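Local coordinates for protein membrane-bound protease PH1510 (Pyrococcus horikoshii, PDB 6M4B) that cleaves proteins preferentially near hydrophobic or aromatic residues and can degrade casein and a stomatin homolog in vitro, represented here by its N-terminal protease domain, at residues 126-134 and 146-154; 175-185 and 197-207. The protein carries 1 engineered substitution. All coordinates share one frame; numbering follows the deposited sequence.

Contact 1: 126-134 and 146-154; sequences TNYFIAYIK and IAEEFITKD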
loop_
_atom_site.group_PDB
_atom_site.type_symbol
_atom_site.label_atom_id
_atom_site.label_comp_id
_atom_site.label_asym_id
_atom_site.label_seq_id
_atom_site.Cartn_x
_atom_site.Cartn_y
_atom_site.Cartn_z
ATOM N N THR A 126 5.532 13.871 6.876
ATOM C CA THR A 126 5.103 14.538 5.685
ATOM C C THR A 126 5.727 13.807 4.499
ATOM O O THR A 126 5.048 13.534 3.526
ATOM C CB THR A 126 5.453 16.036 5.704
ATOM O OG1 THR A 126 4.814 16.655 6.821
ATOM C CG2 THR A 126 5.029 16.755 4.396
ATOM N N ASN A 127 7.013 13.519 4.580
ATOM C CA ASN A 127 7.703 12.867 3.472
ATOM C C ASN A 127 7.166 11.479 3.224
ATOM O O ASN A 127 7.159 11.039 2.104
ATOM C CB ASN A 127 9.216 12.825 3.642
ATOM C CG ASN A 127 9.865 14.206 3.516
ATOM O OD1 ASN A 127 9.375 15.107 2.852
ATOM N ND2 ASN A 127 10.969 14.370 4.206
ATOM N N TYR A 128 6.775 10.809 4.284
ATOM C CA TYR A 128 6.143 9.532 4.180
ATOM C C TYR A 128 4.849 9.598 3.315
ATOM O O TYR A 128 4.639 8.765 2.431
ATOM C CB TYR A 128 5.854 9.007 5.576
ATOM C CG TYR A 128 5.114 7.723 5.570
ATOM C CD1 TYR A 128 3.711 7.718 5.494
ATOM C CD2 TYR A 128 5.766 6.526 5.616
ATOM C CE1 TYR A 128 3.018 6.535 5.425
ATOM C CE2 TYR A 128 5.067 5.310 5.564
ATOM C CZ TYR A 128 3.707 5.323 5.460
ATOM O OH TYR A 128 3.003 4.143 5.476
ATOM N N PHE A 129 4.035 10.603 3.579
ATOM C CA PHE A 129 2.812 10.837 2.851
ATOM C C PHE A 129 3.052 11.255 1.434
ATOM O O PHE A 129 2.347 10.776 0.537
ATOM C CB PHE A 129 1.862 11.799 3.596
ATOM C CG PHE A 129 1.057 11.107 4.643
ATOM C CD1 PHE A 129 0.085 10.180 4.264
ATOM C CD2 PHE A 129 1.385 11.209 5.992
ATOM C CE1 PHE A 129 -0.609 9.446 5.222
ATOM C CE2 PHE A 129 0.700 10.470 6.953
ATOM C CZ PHE A 129 -0.300 9.594 6.567
ATOM N N ILE A 130 4.095 12.037 1.218
ATOM C CA ILE A 130 4.527 12.386 -0.128
ATOM C C ILE A 130 4.948 11.128 -0.884
ATOM O O ILE A 130 4.491 10.918 -2.006
ATOM C CB ILE A 130 5.670 13.406 -0.134
ATOM C CG1 ILE A 130 5.159 14.768 0.375
ATOM C CG2 ILE A 130 6.256 13.567 -1.514
ATOM C CD1 ILE A 130 6.252 15.801 0.651
ATOM N N ALA A 131 5.770 10.272 -0.284
ATOM C CA ALA A 131 6.130 9.040 -0.960
ATOM C C ALA A 131 4.865 8.202 -1.271
ATOM O O ALA A 131 4.754 7.652 -2.371
ATOM C CB ALA A 131 7.115 8.234 -0.145
ATOM N N TYR A 132 3.911 8.140 -0.342
ATOM C CA TYR A 132 2.708 7.325 -0.563
ATOM C C TYR A 132 1.793 7.883 -1.693
ATOM O O TYR A 132 1.423 7.146 -2.627
ATOM C CB TYR A 132 1.948 7.188 0.704
ATOM C CG TYR A 132 0.750 6.324 0.642
ATOM C CD1 TYR A 132 0.869 4.959 0.441
ATOM C CD2 TYR A 132 -0.527 6.853 0.837
ATOM C CE1 TYR A 132 -0.227 4.135 0.381
ATOM C CE2 TYR A 132 -1.637 6.032 0.833
ATOM C CZ TYR A 132 -1.507 4.702 0.579
ATOM O OH TYR A 132 -2.617 3.911 0.570
ATOM N N ILE A 133 1.524 9.182 -1.662
ATOM C CA ILE A 133 0.644 9.812 -2.652
ATOM C C ILE A 133 1.261 9.768 -4.061
ATOM O O ILE A 133 0.567 9.469 -5.033
ATOM C CB ILE A 133 0.222 11.238 -2.263
ATOM C CG1 ILE A 133 -1.150 11.551 -2.882
ATOM C CG2 ILE A 133 1.272 12.294 -2.648
ATOM C CD1 ILE A 133 -1.707 12.884 -2.487
ATOM N N LYS A 134 2.576 9.909 -4.137
ATOM C CA LYS A 134 3.281 9.803 -5.397
ATOM C C LYS A 134 3.251 8.397 -5.973
ATOM O O LYS A 134 3.133 8.214 -7.182
ATOM C CB LYS A 134 4.712 10.287 -5.274
ATOM C CG LYS A 134 4.839 11.799 -5.267
ATOM C CD LYS A 134 6.267 12.256 -5.054
ATOM C CE LYS A 134 7.197 11.956 -6.228
ATOM N NZ LYS A 134 7.741 13.183 -6.839
ATOM N N ILE A 146 1.953 16.784 -9.572
ATOM C CA ILE A 146 0.735 17.413 -9.046
ATOM C C ILE A 146 0.305 16.750 -7.769
ATOM O O ILE A 146 -0.065 17.447 -6.823
ATOM C CB ILE A 146 -0.453 17.375 -10.047
ATOM C CG1 ILE A 146 -0.163 18.328 -11.212
ATOM C CG2 ILE A 146 -1.774 17.761 -9.377
ATOM C CD1 ILE A 146 -0.130 19.803 -10.854
ATOM N N ALA A 147 0.355 15.427 -7.729
ATOM C CA ALA A 147 -0.030 14.708 -6.501
ATOM C C ALA A 147 0.805 15.172 -5.301
ATOM O O ALA A 147 0.278 15.371 -4.212
ATOM C CB ALA A 147 0.079 13.195 -6.676
ATOM N N GLU A 148 2.102 15.326 -5.512
ATOM C CA GLU A 148 3.006 15.839 -4.466
ATOM C C GLU A 148 2.570 17.249 -4.050
ATOM O O GLU A 148 2.424 17.527 -2.875
ATOM C CB GLU A 148 4.465 15.849 -4.946
ATOM C CG GLU A 148 5.418 16.379 -3.876
ATOM C CD GLU A 148 6.911 16.286 -4.224
ATOM O OE1 GLU A 148 7.695 16.941 -3.536
ATOM O OE2 GLU A 148 7.324 15.620 -5.171
ATOM N N GLU A 149 2.255 18.099 -5.021
ATOM C CA GLU A 149 1.776 19.433 -4.684
ATOM C C GLU A 149 0.494 19.492 -3.900
ATOM O O GLU A 149 0.295 20.450 -3.145
ATOM C CB GLU A 149 1.706 20.322 -5.901
ATOM C CG GLU A 149 3.064 20.466 -6.618
ATOM C CD GLU A 149 2.973 21.321 -7.863
ATOM O OE1 GLU A 149 1.924 21.920 -8.090
ATOM O OE2 GLU A 149 3.958 21.442 -8.585
ATOM N N PHE A 150 -0.382 18.500 -4.016
ATOM C CA PHE A 150 -1.529 18.494 -3.138
ATOM C C PHE A 150 -1.086 18.603 -1.670
ATOM O O PHE A 150 -1.869 19.031 -0.822
ATOM C CB PHE A 150 -2.382 17.207 -3.252
ATOM C CG PHE A 150 -3.068 16.982 -4.582
ATOM C CD1 PHE A 150 -3.431 18.034 -5.419
ATOM C CD2 PHE A 150 -3.342 15.663 -5.005
ATOM C CE1 PHE A 150 -4.076 17.809 -6.619
ATOM C CE2 PHE A 150 -3.999 15.423 -6.209
ATOM C CZ PHE A 150 -4.391 16.502 -7.010
ATOM N N ILE A 151 0.087 18.068 -1.362
ATOM C CA ILE A 151 0.623 18.088 -0.025
ATOM C C ILE A 151 1.478 19.350 0.149
ATOM O O ILE A 151 1.223 20.130 1.053
ATOM C CB ILE A 151 1.472 16.813 0.288
ATOM C CG1 ILE A 151 0.573 15.605 0.451
ATOM C CG2 ILE A 151 2.327 16.978 1.547
ATOM C CD1 ILE A 151 1.306 14.300 0.651
ATOM N N THR A 152 2.494 19.529 -0.696
ATOM C CA THR A 152 3.513 20.543 -0.418
ATOM C C THR A 152 2.979 21.981 -0.563
ATOM O O THR A 152 3.483 22.879 0.075
ATOM C CB THR A 152 4.714 20.404 -1.331
ATOM O OG1 THR A 152 4.272 20.504 -2.697
ATOM C CG2 THR A 152 5.461 19.072 -1.056
ATOM N N LYS A 153 1.977 22.178 -1.421
ATOM C CA LYS A 153 1.341 23.469 -1.654
ATOM C C LYS A 153 -0.090 23.488 -1.160
ATOM O O LYS A 153 -0.748 24.500 -1.222
ATOM C CB LYS A 153 1.424 23.786 -3.147
ATOM C CG LYS A 153 2.840 24.126 -3.515
ATOM C CD LYS A 153 3.174 24.374 -4.972
ATOM C CE LYS A 153 4.693 24.267 -5.149
ATOM N NZ LYS A 153 5.294 25.208 -6.150
ATOM N N ASP A 154 -0.584 22.383 -0.629
ATOM C CA ASP A 154 -2.014 22.263 -0.321
ATOM C C ASP A 154 -2.897 22.534 -1.570
ATOM O O ASP A 154 -4.028 22.998 -1.472
ATOM C CB ASP A 154 -2.384 23.187 0.866
ATOM C CG ASP A 154 -3.523 22.644 1.677
ATOM O OD1 ASP A 154 -3.635 21.407 1.795
ATOM O OD2 ASP A 154 -4.341 23.435 2.212
#
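Ile151 enters helix 126-134 as a knob in a hole made by Thr126, Phe129, Ile130 and Ile133. Ile151 CD1 goes deepest, reaching the backbone of the facing helix at Ile130 N (3.6 Å), while Ile151 CG2 lies against Ile130 CG1 (3.8 Å). With CG1 anti to the carbonyl carbon (chi1 -72°), the longer branch of Ile151 is the one driven into the hole. Ile133 slides past Ile151 in the opposite direction; Ile133 CG2 reaches Ala147 O at 3.6 Å, and Ile133 CD1 meets the Phe150 ring at its edge, near CD2. The two helices form an antiparallel hairpin in the ClpP/crotonase-type protease domain, their segment axes 8.7 Å apart at an angle of 151°. Ile151 also touches Tyr87 and the substrate-binding residue Pro108. Toward the more exposed side, the extended Glu148 lays CG against Ile130 CG2 (3.8 Å) and presents OE2 to Lys134 NZ in a 3.0 Å salt bridge, met nearly along the C-O axis. The Lys134 chain bends at chi3 (69°) and again at chi4 to bring the ammonium there. A methionine in place of Lys134 would probably leave the Glu148 carboxylate without its charged mate and freer to turn.

Contact 2: 175-185 and 197-207; sequences INELLKKSNGM and TLNFTNVEVRY
Gly184 N donates to Leu198 O (2.8 Å) and Leu198 N to Met185 O (2.8 Å), the latter bond nearly straight at 173°; these main-chain bonds form where the chain leaves helix 175-182 through a type II turn, Ser182 to Met185. Gly184 has a positive phi at which a side chain would press on the preceding carbonyl oxygen. The amide of Asn183 adds two side-chain bonds: OD1 accepts Phe200 N at 2.8 Å, the donor lying well above the carbonyl plane, and ND2 gives a hydrogen to Thr201 OG1 at 2.9 Å. Asn183 reaches across because its CG stands anti to the backbone N (chi1 -174°). Apolar packing centres on Leu179, whose CD2 sits over the middle of the Phe200 ring in a CH-pi contact, 3.7 Å from the centroid, with Leu198 CB over the opposite face, toward the rim, and Ser182 CB at the edge. Leu179 CD1 meets Val205 CG2 (3.7 Å) and, tip to tip, Val203 CG1, while Ile175 CG1 passes Tyr207 OH at 3.8 Å. Helix 175-182 thus packs beside strand 204-207, which pairs with strand 9-16 at one margin of the parallel sheet. With both the oxygen and the nitrogen of the Asn183 amide engaged, rotation of its side chain is restricted, and the bonds hold the post-helix turn to the returning chain beside the apolar contact of Leu179 with Phe200.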
loop_
_atom_site.group_PDB
_atom_site.type_symbol
_atom_site.label_atom_id
_atom_site.label_comp_id
_atom_site.label_asym_id
_atom_site.label_seq_id
_atom_site.Cartn_x
_atom_site.Cartn_y
_atom_site.Cartn_z
ATOM N N ILE A 175 -24.255 10.120 -13.888
ATOM C CA ILE A 175 -23.908 8.752 -14.072
ATOM C C ILE A 175 -23.898 8.382 -15.549
ATOM O O ILE A 175 -22.978 7.749 -16.030
ATOM C CB ILE A 175 -24.801 7.816 -13.239
ATOM C CG1 ILE A 175 -24.508 7.931 -11.720
ATOM C CG2 ILE A 175 -24.559 6.375 -13.648
ATOM C CD1 ILE A 175 -23.082 7.558 -11.297
ATOM N N ASN A 176 -24.908 8.791 -16.271
ATOM C CA ASN A 176 -25.010 8.450 -17.690
ATOM C C ASN A 176 -23.846 9.042 -18.546
ATOM O O ASN A 176 -23.268 8.342 -19.392
ATOM C CB ASN A 176 -26.376 8.933 -18.186
ATOM C CG ASN A 176 -26.830 8.252 -19.474
ATOM O OD1 ASN A 176 -27.593 7.237 -19.473
ATOM N ND2 ASN A 176 -26.378 8.815 -20.592
ATOM N N GLU A 177 -23.485 10.312 -18.312
ATOM C CA GLU A 177 -22.326 10.892 -19.007
ATOM C C GLU A 177 -21.019 10.173 -18.544
ATOM O O GLU A 177 -20.136 9.943 -19.348
ATOM C CB GLU A 177 -22.255 12.429 -18.866
ATOM C CG GLU A 177 -21.347 13.035 -19.933
ATOM C CD GLU A 177 -21.171 14.584 -19.905
ATOM O OE1 GLU A 177 -21.003 15.239 -18.849
ATOM O OE2 GLU A 177 -21.114 15.157 -21.012
ATOM N N LEU A 178 -20.928 9.780 -17.271
ATOM C CA LEU A 178 -19.736 9.053 -16.762
ATOM C C LEU A 178 -19.538 7.715 -17.516
ATOM O O LEU A 178 -18.464 7.473 -18.128
ATOM C CB LEU A 178 -19.807 8.850 -15.236
ATOM C CG LEU A 178 -18.642 8.139 -14.502
ATOM C CD1 LEU A 178 -18.717 8.389 -13.018
ATOM C CD2 LEU A 178 -18.685 6.630 -14.699
ATOM N N LEU A 179 -20.622 6.952 -17.586
ATOM C CA LEU A 179 -20.681 5.707 -18.379
ATOM C C LEU A 179 -20.309 5.912 -19.814
ATOM O O LEU A 179 -19.447 5.207 -20.331
ATOM C CB LEU A 179 -22.053 5.050 -18.290
ATOM C CG LEU A 179 -22.411 4.556 -16.867
ATOM C CD1 LEU A 179 -23.889 4.118 -16.837
ATOM C CD2 LEU A 179 -21.511 3.441 -16.359
ATOM N N LYS A 180 -20.856 6.940 -20.435
ATOM C CA LYS A 180 -20.565 7.208 -21.843
ATOM C C LYS A 180 -19.095 7.527 -22.101
ATOM O O LYS A 180 -18.476 6.970 -22.998
ATOM C CB LYS A 180 -21.481 8.336 -22.307
ATOM C CG LYS A 180 -21.467 8.714 -23.778
ATOM C CD LYS A 180 -22.435 9.901 -23.990
ATOM C CE LYS A 180 -21.904 10.990 -24.929
ATOM N NZ LYS A 180 -22.219 10.724 -26.359
ATOM N N LYS A 181 -18.520 8.455 -21.350
ATOM C CA LYS A 181 -17.090 8.843 -21.575
ATOM C C LYS A 181 -16.087 7.810 -21.061
ATOM O O LYS A 181 -14.929 7.790 -21.519
ATOM C CB LYS A 181 -16.799 10.172 -20.891
ATOM C CG LYS A 181 -17.529 11.354 -21.518
ATOM C CD LYS A 181 -17.506 12.567 -20.600
ATOM C CE LYS A 181 -17.638 13.870 -21.368
ATOM N NZ LYS A 181 -17.147 15.013 -20.558
ATOM N N SER A 182 -16.505 7.001 -20.082
ATOM C CA SER A 182 -15.624 5.981 -19.503
ATOM C C SER A 182 -15.593 4.728 -20.368
ATOM O O SER A 182 -14.657 3.901 -20.258
ATOM C CB SER A 182 -16.034 5.615 -18.091
ATOM O OG SER A 182 -15.828 6.708 -17.218
ATOM N N ASN A 183 -16.612 4.567 -21.216
ATOM C CA ASN A 183 -16.751 3.343 -22.019
ATOM C C ASN A 183 -15.578 3.171 -22.942
ATOM O O ASN A 183 -15.256 4.083 -23.660
ATOM C CB ASN A 183 -18.031 3.436 -22.863
ATOM C CG ASN A 183 -18.330 2.168 -23.607
ATOM O OD1 ASN A 183 -17.943 1.079 -23.196
ATOM N ND2 ASN A 183 -19.085 2.292 -24.647
ATOM N N GLY A 184 -14.947 2.011 -22.928
ATOM C CA GLY A 184 -13.745 1.726 -23.739
ATOM C C GLY A 184 -12.393 2.159 -23.151
ATOM O O GLY A 184 -11.361 1.929 -23.781
ATOM N N MET A 185 -12.385 2.798 -21.979
ATOM C CA MET A 185 -11.107 3.110 -21.365
ATOM C C MET A 185 -10.603 1.967 -20.471
ATOM O O MET A 185 -11.383 1.155 -19.929
ATOM C CB MET A 185 -10.971 4.585 -20.880
ATOM C CG MET A 185 -11.899 5.216 -19.904
ATOM S SD MET A 185 -11.282 6.861 -19.492
ATOM C CE MET A 185 -11.728 8.149 -20.689
ATOM N N THR A 197 -10.464 -3.351 -19.943
ATOM C CA THR A 197 -11.182 -2.323 -20.720
ATOM C C THR A 197 -12.630 -2.250 -20.237
ATOM O O THR A 197 -13.287 -3.250 -20.189
ATOM C CB THR A 197 -11.086 -2.591 -22.238
ATOM O OG1 THR A 197 -9.717 -2.530 -22.637
ATOM C CG2 THR A 197 -11.865 -1.517 -23.066
ATOM N N LEU A 198 -13.106 -1.070 -19.850
ATOM C CA LEU A 198 -14.436 -0.940 -19.304
ATOM C C LEU A 198 -15.462 -1.020 -20.442
ATOM O O LEU A 198 -15.294 -0.392 -21.505
ATOM C CB LEU A 198 -14.605 0.379 -18.566
ATOM C CG LEU A 198 -13.711 0.566 -17.332
ATOM C CD1 LEU A 198 -13.744 2.008 -16.876
ATOM C CD2 LEU A 198 -14.142 -0.361 -16.218
ATOM N N ASN A 199 -16.508 -1.794 -20.242
ATOM C CA ASN A 199 -17.534 -1.960 -21.267
ATOM C C ASN A 199 -18.841 -1.502 -20.746
ATOM O O ASN A 199 -19.494 -2.186 -19.937
ATOM C CB ASN A 199 -17.625 -3.401 -21.682
ATOM C CG ASN A 199 -18.841 -3.683 -22.546
ATOM O OD1 ASN A 199 -19.479 -2.795 -23.104
ATOM N ND2 ASN A 199 -19.158 -4.953 -22.650
ATOM N N PHE A 200 -19.214 -0.308 -21.185
ATOM C CA PHE A 200 -20.413 0.316 -20.672
ATOM C C PHE A 200 -21.402 0.656 -21.759
ATOM O O PHE A 200 -22.314 1.450 -21.562
ATOM C CB PHE A 200 -20.058 1.632 -19.947
ATOM C CG PHE A 200 -19.270 1.469 -18.655
ATOM C CD1 PHE A 200 -19.495 0.395 -17.757
ATOM C CD2 PHE A 200 -18.404 2.447 -18.291
ATOM C CE1 PHE A 200 -18.813 0.331 -16.567
ATOM C CE2 PHE A 200 -17.708 2.388 -17.099
ATOM C CZ PHE A 200 -17.914 1.352 -16.243
ATOM N N THR A 201 -21.271 0.028 -22.900
ATOM C CA THR A 201 -22.166 0.329 -23.997
ATOM C C THR A 201 -23.640 0.085 -23.622
ATOM O O THR A 201 -24.457 0.960 -23.796
ATOM C CB THR A 201 -21.737 -0.496 -25.190
ATOM O OG1 THR A 201 -20.339 -0.237 -25.410
ATOM C CG2 THR A 201 -22.601 -0.137 -26.444
ATOM N N ASN A 202 -23.941 -1.068 -23.043
ATOM C CA ASN A 202 -25.287 -1.370 -22.532
ATOM C C ASN A 202 -25.171 -1.979 -21.190
ATOM O O ASN A 202 -24.674 -3.107 -21.051
ATOM C CB ASN A 202 -25.995 -2.343 -23.463
ATOM C CG ASN A 202 -26.341 -1.692 -24.765
ATOM O OD1 ASN A 202 -25.751 -1.963 -25.800
ATOM N ND2 ASN A 202 -27.260 -0.758 -24.699
ATOM N N VAL A 203 -25.598 -1.242 -20.184
ATOM C CA VAL A 203 -25.319 -1.628 -18.814
ATOM C C VAL A 203 -26.526 -1.365 -17.930
ATOM O O VAL A 203 -27.294 -0.495 -18.221
ATOM C CB VAL A 203 -24.063 -0.917 -18.348
ATOM C CG1 VAL A 203 -24.202 0.567 -18.498
ATOM C CG2 VAL A 203 -23.817 -1.219 -16.907
ATOM N N GLU A 204 -26.752 -2.216 -16.927
ATOM C CA GLU A 204 -27.836 -2.014 -15.971
ATOM C C GLU A 204 -27.289 -1.357 -14.746
ATOM O O GLU A 204 -26.538 -1.960 -14.017
ATOM C CB GLU A 204 -28.496 -3.339 -15.599
ATOM C CG GLU A 204 -29.237 -3.955 -16.784
ATOM C CD GLU A 204 -29.804 -5.337 -16.511
ATOM O OE1 GLU A 204 -30.506 -5.472 -15.466
ATOM O OE2 GLU A 204 -29.577 -6.245 -17.378
ATOM N N VAL A 205 -27.679 -0.118 -14.508
ATOM C CA VAL A 205 -27.236 0.603 -13.330
ATOM C C VAL A 205 -28.084 0.153 -12.143
ATOM O O VAL A 205 -29.276 0.166 -12.244
ATOM C CB VAL A 205 -27.398 2.099 -13.536
ATOM C CG1 VAL A 205 -26.996 2.855 -12.267
ATOM C CG2 VAL A 205 -26.567 2.548 -14.744
ATOM N N ARG A 206 -27.471 -0.277 -11.046
ATOM C CA ARG A 206 -28.193 -0.597 -9.792
ATOM C C ARG A 206 -27.610 0.173 -8.607
ATOM O O ARG A 206 -26.405 0.238 -8.456
ATOM C CB ARG A 206 -28.121 -2.084 -9.495
ATOM C CG ARG A 206 -28.777 -2.961 -10.538
ATOM C CD ARG A 206 -28.612 -4.414 -10.140
ATOM N NE ARG A 206 -29.345 -5.323 -11.029
ATOM C CZ ARG A 206 -29.207 -6.646 -11.033
ATOM N NH1 ARG A 206 -29.910 -7.373 -11.891
ATOM N NH2 ARG A 206 -28.363 -7.248 -10.196
ATOM N N TYR A 207 -28.456 0.780 -7.796
ATOM C CA TYR A 207 -28.025 1.602 -6.658
ATOM C C TYR A 207 -27.943 0.729 -5.426
ATOM O O TYR A 207 -28.800 -0.069 -5.197
ATOM C CB TYR A 207 -28.917 2.858 -6.488
ATOM C CG TYR A 207 -28.659 3.882 -7.582
ATOM C CD1 TYR A 207 -29.177 3.705 -8.845
ATOM C CD2 TYR A 207 -27.823 5.010 -7.367
ATOM C CE1 TYR A 207 -28.907 4.612 -9.886
ATOM C CE2 TYR A 207 -27.561 5.937 -8.399
ATOM C CZ TYR A 207 -28.090 5.725 -9.663
ATOM O OH TYR A 207 -27.886 6.579 -10.750
#

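Contact 1 comes first along the chain, and all of it precedes contact 2; the two lie on opposite sides of the chain's centre, their own centres 31 Å apart and their nearest atoms about 17 Å apart. They share no helix or strand. Contact 1 pairs helices 123-139 and 144-152 near the substrate-binding residues, and helix 123-139 carries the active-site Lys124 near its start and packs on the second subunit. Contact 2, away from the active and substrate-binding sites, ties a helix lying on the parallel sheet to its edge strand 204-207 in the C-terminal part of the chain. The first therefore belongs to the catalytic and dimer-facing part, the second to the sheet and its edge.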